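PDB 2IT2: tRNA(Phe) 7-((3-amino-3-carboxypropyl)-4-demethylwyosine(37)-N(4))-methyltransferase 1 from Pyrococcus horikoshii, which probably catalyses the S-adenosyl-L-methionine-dependent N4-methylation of a demethylwyosine intermediate in tRNA(Phe), a step in wyosine derivative biosynthesis. Local coordinates for residues I107-A112 against I144-S149; D117-V122 against S133-I138; C128-S133 against E186-L191; S55-V60 against L102-I107. All coordinates share one frame; numbering follows the deposited sequence.

In the fold
One long strand, 98-112, carries a segment of two of the contacts. Contact 4, which closes along the chain before the others open, pairs its earlier part with strand 48-63; contact 1 pairs its end with strand 143-148, and the two, about 16 Å apart between centres, share Ile107. Contact 2 lies between the segments of contact 1 in the sequence and sets helix 115-127 against strand 134-138 of the same antiparallel sheet, its centre about 7 Å from that of contact 1. Contact 3, whose segments alternate with those of contact 1, ties the loop after that helix to helix 167-194, touching contact 1 through Ser149 and contact 4 through Leu188. Contacts 1, 2 and 3 also reach the second subunit.

Contact 1 (I107-A112 against I144-S149); sequences ILHVGA and IVEIRS
Val110 and Val145 exchange two nearly straight backbone hydrogen bonds, Val110 N to Val145 O and Val145 N to Val110 O, each 2.8 Å long. Leu108 and Ile147 repeat the exchange two residues along, with Ile147 N 2.9 Å from Leu108 O. Between these hydrogen-bonded pairs stands the non-hydrogen-bonded pair His109 and Glu146, where the side chains supply the bond instead. They lie side by side and point the same way, so that His109 NE2 donates to Glu146 OE2 at 2.9 Å. The oxygen sits at the edge of the imidazole, close to its plane; the nitrogen meets the carboxylate on its anti side, and the two planes are turned 29° apart. Because Glu146 swings its CG anti to the backbone N (chi1 -179°) and stays extended through CD, its carboxylate draws level with the far end of the ring. Lys136 adds a weak, long ion pair to the same oxygen, and Tyr132 of the second subunit packs on Glu146. On this face, too, Ile107 CG1 runs alongside Arg148, 3.9 Å from its CD, while Ile144 CD1 covers Gly111 at 3.9 Å from CA. The other face is apolar: Leu108 CB lies 4.1 Å from Ile147 CB, and Val110 and Val145 turn to helix 115-127, meeting Leu121 and Val122 respectively. The arrangement is a regular antiparallel strand pairing within a two-faced sheet, with a histidine-carboxylate pair on one side and a hydrophobic layer under a helix on the other.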
# COMPACT_ATOMS: atom_id res chain seq x y z
N ILE B 107 6.56 6.63 -5.37
CA ILE B 107 5.18 6.63 -5.83
C ILE B 107 5.09 7.53 -7.06
O ILE B 107 5.47 8.69 -7.02
CB ILE B 107 4.21 7.20 -4.77
CG1 ILE B 107 4.26 6.36 -3.49
CG2 ILE B 107 2.79 7.23 -5.34
CD1 ILE B 107 3.36 6.87 -2.39
N LEU B 108 4.59 6.97 -8.16
CA LEU B 108 4.44 7.75 -9.38
C LEU B 108 2.95 7.78 -9.74
O LEU B 108 2.25 6.76 -9.61
CB LEU B 108 5.25 7.11 -10.53
CG LEU B 108 6.70 6.67 -10.30
CD1 LEU B 108 7.23 5.94 -11.52
CD2 LEU B 108 7.58 7.88 -9.97
N HIS B 109 2.46 8.95 -10.12
CA HIS B 109 1.07 9.08 -10.53
C HIS B 109 1.12 9.42 -12.01
O HIS B 109 1.79 10.38 -12.42
CB HIS B 109 0.38 10.17 -9.72
CG HIS B 109 0.04 9.74 -8.33
ND1 HIS B 109 -0.47 10.60 -7.37
CD2 HIS B 109 0.10 8.52 -7.73
CE1 HIS B 109 -0.71 9.93 -6.26
NE2 HIS B 109 -0.37 8.67 -6.45
N VAL B 110 0.43 8.61 -12.81
CA VAL B 110 0.43 8.79 -14.26
C VAL B 110 -0.97 8.83 -14.89
O VAL B 110 -1.78 7.94 -14.67
CB VAL B 110 1.25 7.67 -14.95
CG1 VAL B 110 1.35 7.94 -16.43
CG2 VAL B 110 2.67 7.56 -14.37
N GLY B 111 -1.25 9.87 -15.67
CA GLY B 111 -2.55 9.95 -16.32
C GLY B 111 -2.49 9.15 -17.61
O GLY B 111 -1.45 9.10 -18.24
N ALA B 112 -3.60 8.52 -17.99
CA ALA B 112 -3.66 7.72 -19.21
C ALA B 112 -4.82 8.14 -20.09
O ALA B 112 -5.88 8.53 -19.60
CB ALA B 112 -3.79 6.22 -18.86
N ILE B 144 -6.03 8.12 -13.35
CA ILE B 144 -4.69 8.05 -12.78
C ILE B 144 -4.28 6.63 -12.43
O ILE B 144 -5.05 5.89 -11.81
CB ILE B 144 -4.56 8.92 -11.48
CG1 ILE B 144 -4.83 10.40 -11.80
CG2 ILE B 144 -3.18 8.76 -10.84
CD1 ILE B 144 -3.88 11.02 -12.79
N VAL B 145 -3.09 6.28 -12.88
CA VAL B 145 -2.46 5.01 -12.59
C VAL B 145 -1.43 5.33 -11.50
O VAL B 145 -0.73 6.35 -11.59
CB VAL B 145 -1.70 4.46 -13.82
CG1 VAL B 145 -0.75 3.37 -13.39
CG2 VAL B 145 -2.70 3.93 -14.84
N GLU B 146 -1.36 4.50 -10.47
CA GLU B 146 -0.38 4.69 -9.39
C GLU B 146 0.60 3.54 -9.48
O GLU B 146 0.19 2.38 -9.61
CB GLU B 146 -1.06 4.67 -8.01
CG GLU B 146 -0.12 4.87 -6.83
CD GLU B 146 -0.88 5.04 -5.54
OE1 GLU B 146 -1.48 4.05 -5.07
OE2 GLU B 146 -0.89 6.17 -5.00
N ILE B 147 1.89 3.86 -9.43
CA ILE B 147 2.97 2.88 -9.49
C ILE B 147 3.67 2.91 -8.13
O ILE B 147 4.10 3.97 -7.67
CB ILE B 147 3.97 3.24 -10.61
CG1 ILE B 147 3.24 3.20 -11.96
CG2 ILE B 147 5.18 2.31 -10.59
CD1 ILE B 147 4.09 3.65 -13.13
N ARG B 148 3.76 1.76 -7.48
CA ARG B 148 4.35 1.68 -6.15
C ARG B 148 4.88 0.28 -5.88
O ARG B 148 4.36 -0.69 -6.42
CB ARG B 148 3.27 2.05 -5.13
CG ARG B 148 3.73 2.23 -3.70
CD ARG B 148 2.62 2.85 -2.86
NE ARG B 148 1.48 1.96 -2.70
CZ ARG B 148 1.42 0.95 -1.85
NH1 ARG B 148 2.44 0.67 -1.04
NH2 ARG B 148 0.32 0.20 -1.80
N SER B 149 5.91 0.19 -5.04
CA SER B 149 6.54 -1.08 -4.68
C SER B 149 6.07 -1.52 -3.29
O SER B 149 5.49 -0.73 -2.54
CB SER B 149 8.07 -0.95 -4.71
OG SER B 149 8.71 -2.22 -4.77

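Contact 2 (D117-V122 against S133-I138); sequences DAVKLV and SNIKSI
Helix 117-122 passes over strand 134-138 with the two axes 8.3 Å apart at their closest and their directions 129° from each other, and no hydrogen bond joins the segments. Val122 does most of the touching. Its two methyls rest side by side on the start of the strand: CG1 is 3.6 Å from the carbonyl oxygen of Ser133, and CG2 lies against the next peptide, 3.8 Å from Asn134 C. With CG1 anti to the backbone N (chi1 166°), both branches of Val122 reach the chain at once. An alanine here is likely to open a gap over the Ser133 and Asn134 peptides, since both methyls that cover them would be gone. One helical turn earlier, Ala118 presents its CB to Ile135 CD1 at 4.0 Å, and Val119 CG2 approaches the same methyl from another side at 4.3 Å. This is helix-on-sheet packing in an alpha-beta fold: the helix covers the sheet face that also carries Val145 of strand 143-148, which Ala118 touches as well. Further along, Lys136 and Ser137 both face Ile144, a classic beta bulge in the pairing of the two strands. Ile135 is also part of the dimer interface, for its backbone hydrogen-bonds to the second subunit and its side chain packs on Ile135 of that chain, while Val119 meets Ser137 there.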
# COMPACT_ATOMS: atom_id res chain seq x y z
N ASP B 117 -4.84 1.86 -22.19
CA ASP B 117 -3.50 2.40 -21.99
C ASP B 117 -3.12 2.25 -20.53
O ASP B 117 -2.00 1.88 -20.21
CB ASP B 117 -3.40 3.87 -22.40
CG ASP B 117 -3.59 4.09 -23.88
OD1 ASP B 117 -3.02 3.29 -24.67
OD2 ASP B 117 -4.28 5.05 -24.27
N ALA B 118 -4.07 2.52 -19.64
CA ALA B 118 -3.81 2.40 -18.22
C ALA B 118 -3.45 0.97 -17.83
O ALA B 118 -2.47 0.74 -17.11
CB ALA B 118 -5.01 2.86 -17.43
N VAL B 119 -4.23 0.00 -18.29
CA VAL B 119 -3.94 -1.39 -17.95
C VAL B 119 -2.59 -1.85 -18.51
O VAL B 119 -1.88 -2.63 -17.87
CB VAL B 119 -5.06 -2.31 -18.46
CG1 VAL B 119 -4.70 -3.77 -18.21
CG2 VAL B 119 -6.35 -1.95 -17.78
N LYS B 120 -2.24 -1.38 -19.70
CA LYS B 120 -0.96 -1.74 -20.28
C LYS B 120 0.18 -1.24 -19.38
O LYS B 120 1.15 -1.95 -19.16
CB LYS B 120 -0.79 -1.12 -21.66
CG LYS B 120 -1.59 -1.81 -22.73
CD LYS B 120 -1.44 -1.08 -24.05
CE LYS B 120 0.03 -0.96 -24.48
NZ LYS B 120 0.70 -2.28 -24.61
N LEU B 121 0.05 -0.02 -18.87
CA LEU B 121 1.08 0.56 -18.01
C LEU B 121 1.16 -0.16 -16.67
O LEU B 121 2.25 -0.40 -16.15
CB LEU B 121 0.81 2.05 -17.78
CG LEU B 121 1.68 2.79 -16.74
CD1 LEU B 121 3.15 2.70 -17.13
CD2 LEU B 121 1.27 4.26 -16.65
N VAL B 122 0.01 -0.50 -16.10
CA VAL B 122 0.00 -1.19 -14.82
C VAL B 122 0.73 -2.51 -14.95
O VAL B 122 1.57 -2.86 -14.13
CB VAL B 122 -1.43 -1.44 -14.33
CG1 VAL B 122 -1.42 -2.45 -13.19
CG2 VAL B 122 -2.05 -0.13 -13.88
N SER B 133 1.02 -1.59 -8.19
CA SER B 133 0.58 -0.66 -9.21
C SER B 133 -0.87 -0.96 -9.59
O SER B 133 -1.27 -2.13 -9.64
CB SER B 133 1.50 -0.74 -10.43
OG SER B 133 2.83 -0.39 -10.07
N ASN B 134 -1.64 0.08 -9.86
CA ASN B 134 -3.05 -0.13 -10.19
C ASN B 134 -3.71 1.14 -10.72
O ASN B 134 -3.03 2.13 -10.97
CB ASN B 134 -3.79 -0.60 -8.94
CG ASN B 134 -3.45 0.24 -7.72
OD1 ASN B 134 -3.60 1.46 -7.73
ND2 ASN B 134 -2.98 -0.42 -6.65
N ILE B 135 -5.02 1.11 -10.92
CA ILE B 135 -5.72 2.31 -11.36
C ILE B 135 -6.31 2.91 -10.09
O ILE B 135 -7.22 2.35 -9.50
CB ILE B 135 -6.83 1.98 -12.36
CG1 ILE B 135 -6.19 1.49 -13.66
CG2 ILE B 135 -7.72 3.21 -12.56
CD1 ILE B 135 -7.17 0.92 -14.67
N LYS B 136 -5.74 4.03 -9.67
CA LYS B 136 -6.12 4.73 -8.44
C LYS B 136 -7.45 5.45 -8.55
O LYS B 136 -8.28 5.40 -7.63
CB LYS B 136 -5.02 5.74 -8.07
CG LYS B 136 -5.28 6.60 -6.82
CD LYS B 136 -4.25 7.73 -6.70
CE LYS B 136 -4.50 8.58 -5.46
NZ LYS B 136 -4.42 7.79 -4.21
N SER B 137 -7.68 6.11 -9.67
CA SER B 137 -8.90 6.86 -9.82
C SER B 137 -9.34 7.09 -11.25
O SER B 137 -8.53 7.12 -12.18
CB SER B 137 -8.72 8.21 -9.11
OG SER B 137 -7.57 8.91 -9.59
N ILE B 138 -10.65 7.22 -11.43
CA ILE B 138 -11.19 7.50 -12.74
C ILE B 138 -12.26 8.56 -12.54
O ILE B 138 -13.26 8.31 -11.88
CB ILE B 138 -11.85 6.27 -13.36
CG1 ILE B 138 -10.86 5.10 -13.40
CG2 ILE B 138 -12.31 6.61 -14.76
CD1 ILE B 138 -11.43 3.86 -14.05

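Contact 3 (C128-S133 against E186-L191); sequences CGFKYS and EKLKRL
This is a loop-on-helix contact, part polar and part apolar, in which the turn leaving helix 115-127 leans on the long helix 167-194. The extended chain of Lys187 runs along the loop and ends in a hydrogen bond from NZ to Gly129 O, 2.9 Å long, taken in the carbonyl plane on a lone pair. Ser149 OG bonds both to this nitrogen and to this oxygen, which ties the loop, the helix and the residue that follows strand 143-148 together. Phe130 slides past Lys187 in the opposite direction: its CZ lies 3.6 Å from Lys187 CB, and Lys187 O sits near the ring plane at the edge, 3.4 Å from CE2. Leu188 CD2 and Leu191 CD2 reach the same end of the ring obliquely. On the more exposed side, the Arg190 chain bends at chi3 (54°) and spreads its guanidinium across Cys128 O, which stands 3.2 Å above the centre of the guanidinium plane. The side chain of the same cysteine packs on the helix, its SG 3.8 Å from Leu191 CA. Gly129, with a phi of 108°, permits the close approach, because a CB would collide with Lys187 CE and, at these backbone angles, jam against Cys128 O. The loop side is a Schellman motif ending helix 115-127, then a type I beta turn from Phe130 to Ser133, docked against a second helix.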
# COMPACT_ATOMS: atom_id res chain seq x y z
N CYS B 128 8.18 -4.70 -13.71
CA CYS B 128 9.45 -4.06 -13.35
C CYS B 128 9.72 -4.07 -11.85
O CYS B 128 10.73 -3.52 -11.40
CB CYS B 128 9.49 -2.62 -13.87
SG CYS B 128 9.58 -2.53 -15.68
N GLY B 129 8.82 -4.68 -11.09
CA GLY B 129 9.02 -4.75 -9.65
C GLY B 129 8.12 -3.87 -8.81
O GLY B 129 8.32 -3.77 -7.60
N PHE B 130 7.12 -3.24 -9.42
CA PHE B 130 6.22 -2.39 -8.67
C PHE B 130 4.88 -3.13 -8.56
O PHE B 130 3.92 -2.84 -9.26
CB PHE B 130 6.07 -1.03 -9.38
CG PHE B 130 7.35 -0.21 -9.42
CD1 PHE B 130 7.72 0.58 -8.33
CD2 PHE B 130 8.16 -0.21 -10.54
CE1 PHE B 130 8.90 1.36 -8.37
CE2 PHE B 130 9.33 0.55 -10.59
CZ PHE B 130 9.70 1.34 -9.51
N LYS B 131 4.84 -4.09 -7.65
CA LYS B 131 3.66 -4.92 -7.47
C LYS B 131 2.41 -4.18 -7.04
O LYS B 131 1.29 -4.62 -7.34
CB LYS B 131 3.97 -6.06 -6.50
CG LYS B 131 4.80 -7.16 -7.12
CD LYS B 131 4.01 -7.87 -8.21
CE LYS B 131 4.78 -9.02 -8.84
NZ LYS B 131 3.99 -9.73 -9.89
N TYR B 132 2.57 -3.07 -6.34
CA TYR B 132 1.40 -2.31 -5.89
C TYR B 132 0.93 -1.27 -6.90
O TYR B 132 0.49 -0.18 -6.53
CB TYR B 132 1.67 -1.66 -4.53
CG TYR B 132 1.73 -2.63 -3.37
CD1 TYR B 132 0.92 -3.76 -3.34
CD2 TYR B 132 2.55 -2.38 -2.27
CE1 TYR B 132 0.92 -4.63 -2.24
CE2 TYR B 132 2.56 -3.23 -1.17
CZ TYR B 132 1.75 -4.35 -1.16
OH TYR B 132 1.74 -5.19 -0.07
N SER B 133 1.02 -1.59 -8.19
CA SER B 133 0.58 -0.66 -9.21
C SER B 133 -0.87 -0.96 -9.59
O SER B 133 -1.27 -2.13 -9.64
CB SER B 133 1.50 -0.74 -10.43
OG SER B 133 2.83 -0.39 -10.07
N GLU B 186 16.94 0.81 -8.33
CA GLU B 186 17.16 -0.16 -9.40
C GLU B 186 15.88 -0.36 -10.19
O GLU B 186 15.91 -0.41 -11.42
CB GLU B 186 17.58 -1.51 -8.82
CG GLU B 186 18.92 -1.53 -8.15
CD GLU B 186 19.03 -2.69 -7.18
OE1 GLU B 186 18.56 -3.79 -7.52
OE2 GLU B 186 19.60 -2.51 -6.09
N LYS B 187 14.76 -0.48 -9.48
CA LYS B 187 13.46 -0.67 -10.12
C LYS B 187 13.04 0.55 -10.95
O LYS B 187 12.43 0.41 -12.01
CB LYS B 187 12.39 -0.98 -9.06
CG LYS B 187 12.58 -2.34 -8.42
CD LYS B 187 11.49 -2.64 -7.40
CE LYS B 187 11.66 -4.06 -6.87
NZ LYS B 187 10.60 -4.37 -5.88
N LEU B 188 13.37 1.75 -10.48
CA LEU B 188 13.01 2.94 -11.24
C LEU B 188 13.79 2.98 -12.55
O LEU B 188 13.24 3.33 -13.60
CB LEU B 188 13.27 4.21 -10.42
CG LEU B 188 12.32 4.45 -9.23
CD1 LEU B 188 12.91 5.49 -8.29
CD2 LEU B 188 10.96 4.89 -9.75
N LYS B 189 15.07 2.61 -12.50
CA LYS B 189 15.88 2.60 -13.71
C LYS B 189 15.37 1.52 -14.67
O LYS B 189 15.35 1.72 -15.88
CB LYS B 189 17.35 2.36 -13.38
CG LYS B 189 18.01 3.53 -12.68
CD LYS B 189 19.49 3.28 -12.48
CE LYS B 189 20.16 4.48 -11.86
NZ LYS B 189 19.66 4.74 -10.49
N ARG B 190 14.96 0.37 -14.13
CA ARG B 190 14.43 -0.70 -14.97
C ARG B 190 13.17 -0.23 -15.70
O ARG B 190 13.02 -0.45 -16.91
CB ARG B 190 14.10 -1.94 -14.12
CG ARG B 190 15.30 -2.79 -13.76
CD ARG B 190 14.92 -3.83 -12.72
NE ARG B 190 13.78 -4.66 -13.11
CZ ARG B 190 13.17 -5.50 -12.29
NH1 ARG B 190 13.58 -5.62 -11.04
NH2 ARG B 190 12.14 -6.23 -12.71
N LEU B 191 12.27 0.42 -14.98
CA LEU B 191 11.04 0.93 -15.56
C LEU B 191 11.33 1.95 -16.68
O LEU B 191 10.69 1.92 -17.74
CB LEU B 191 10.18 1.60 -14.47
CG LEU B 191 8.85 2.23 -14.91
CD1 LEU B 191 7.98 1.17 -15.59
CD2 LEU B 191 8.13 2.82 -13.71

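Contact 4 (S55-V60 against L102-I107)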
# COMPACT_ATOMS: atom_id res chain seq x y z
N SER B 55 10.69 9.63 -5.51
CA SER B 55 11.60 8.49 -5.72
C SER B 55 11.97 7.59 -4.54
O SER B 55 12.95 6.84 -4.62
CB SER B 55 12.91 8.98 -6.35
OG SER B 55 13.64 9.81 -5.45
N GLY B 56 11.20 7.65 -3.46
CA GLY B 56 11.48 6.81 -2.30
C GLY B 56 12.03 7.64 -1.16
O GLY B 56 12.71 8.63 -1.39
N ARG B 57 11.77 7.23 0.08
CA ARG B 57 12.29 8.03 1.18
C ARG B 57 12.57 7.28 2.47
O ARG B 57 11.90 6.31 2.81
CB ARG B 57 11.32 9.17 1.49
CG ARG B 57 10.02 8.73 2.14
CD ARG B 57 9.25 9.94 2.68
NE ARG B 57 8.10 9.56 3.50
CZ ARG B 57 7.03 8.92 3.04
NH1 ARG B 57 6.96 8.56 1.76
NH2 ARG B 57 6.03 8.63 3.86
N ILE B 58 13.60 7.75 3.18
CA ILE B 58 13.96 7.22 4.48
C ILE B 58 13.70 8.41 5.38
O ILE B 58 14.04 9.54 5.04
CB ILE B 58 15.45 6.80 4.57
CG1 ILE B 58 15.72 5.64 3.61
CG2 ILE B 58 15.81 6.41 6.02
CD1 ILE B 58 17.18 5.31 3.42
N SER B 59 13.07 8.17 6.52
CA SER B 59 12.75 9.27 7.39
C SER B 59 12.86 8.93 8.86
O SER B 59 12.72 7.78 9.25
CB SER B 59 11.32 9.74 7.12
OG SER B 59 11.05 9.86 5.73
N VAL B 60 13.15 9.94 9.66
CA VAL B 60 13.17 9.80 11.10
C VAL B 60 12.16 10.87 11.46
O VAL B 60 12.40 12.06 11.24
CB VAL B 60 14.52 10.14 11.73
CG1 VAL B 60 14.34 10.25 13.23
CG2 VAL B 60 15.53 9.05 11.42
N LEU B 102 11.31 5.31 9.26
CA LEU B 102 10.46 4.82 8.18
C LEU B 102 11.16 4.72 6.83
O LEU B 102 12.03 5.54 6.51
CB LEU B 102 9.23 5.73 8.01
CG LEU B 102 8.41 6.11 9.25
CD1 LEU B 102 7.34 7.14 8.89
CD2 LEU B 102 7.77 4.87 9.84
N VAL B 103 10.78 3.71 6.07
CA VAL B 103 11.26 3.55 4.71
C VAL B 103 10.00 3.40 3.86
O VAL B 103 9.14 2.57 4.16
CB VAL B 103 12.14 2.30 4.51
CG1 VAL B 103 12.51 2.16 3.04
CG2 VAL B 103 13.40 2.43 5.32
N ARG B 104 9.88 4.23 2.82
CA ARG B 104 8.71 4.20 1.93
C ARG B 104 9.11 4.13 0.47
O ARG B 104 10.07 4.76 0.03
CB ARG B 104 7.84 5.44 2.16
CG ARG B 104 7.19 5.48 3.53
CD ARG B 104 6.15 4.38 3.67
NE ARG B 104 5.44 4.45 4.95
CZ ARG B 104 5.88 3.89 6.08
NH1 ARG B 104 7.01 3.22 6.08
NH2 ARG B 104 5.17 4.02 7.20
N SER B 105 8.32 3.38 -0.29
CA SER B 105 8.54 3.18 -1.73
C SER B 105 8.27 4.41 -2.56
O SER B 105 7.54 5.31 -2.15
CB SER B 105 7.62 2.05 -2.23
OG SER B 105 7.43 2.14 -3.64
N PRO B 106 8.90 4.49 -3.75
CA PRO B 106 8.65 5.65 -4.61
C PRO B 106 7.18 5.51 -5.02
O PRO B 106 6.62 4.40 -5.01
CB PRO B 106 9.59 5.42 -5.80
CG PRO B 106 10.69 4.60 -5.25
CD PRO B 106 9.99 3.65 -4.29
N ILE B 107 6.56 6.63 -5.37
CA ILE B 107 5.18 6.63 -5.83
C ILE B 107 5.09 7.53 -7.06
O ILE B 107 5.47 8.69 -7.02
CB ILE B 107 4.21 7.20 -4.77
CG1 ILE B 107 4.26 6.36 -3.49
CG2 ILE B 107 2.79 7.23 -5.34
CD1 ILE B 107 3.36 6.87 -2.39
O HOH W 1 8.08 7.79 -0.93
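Arg57 and Arg104 form an antiparallel hydrogen-bonded pair, and their side chains cross obliquely on one face of the sheet. Arg57 lays its guanidinium flat over the start of Arg104: NH1 is 3.3 Å from Arg104 CB, and Arg104 CG stands over the same face of the Arg57 guanidinium, toward its rim. A chi1 of 72° puts Arg57 CG between its backbone N and carbonyl carbon, from where the extended chain sweeps across the neighbouring strand. Arg104 instead bends at chi2, and its guanidinium plane is turned 62° from the other. It donates from NH1 to Val103 O at 2.9 Å and forms a salt bridge with Asp154, which probably offsets the nearby like charge. In the guanidinium plane of Arg57, a water weakly bound to NH1 donates to Ser105 O at 2.8 Å. A leucine in place of Arg57 would probably leave the Arg104 methylenes without their flat guanidinium cover and cost the water its weak bond to NH1. Beyond the strands' regular pairing, Pro106 CG presses on Ser55 O. Ile58 and Val103 occupy the opposite face beneath helix 167-194, touching Met181 and Ala177, while strand 73-78 borders Ile58 and strand 153-159 borders Val103.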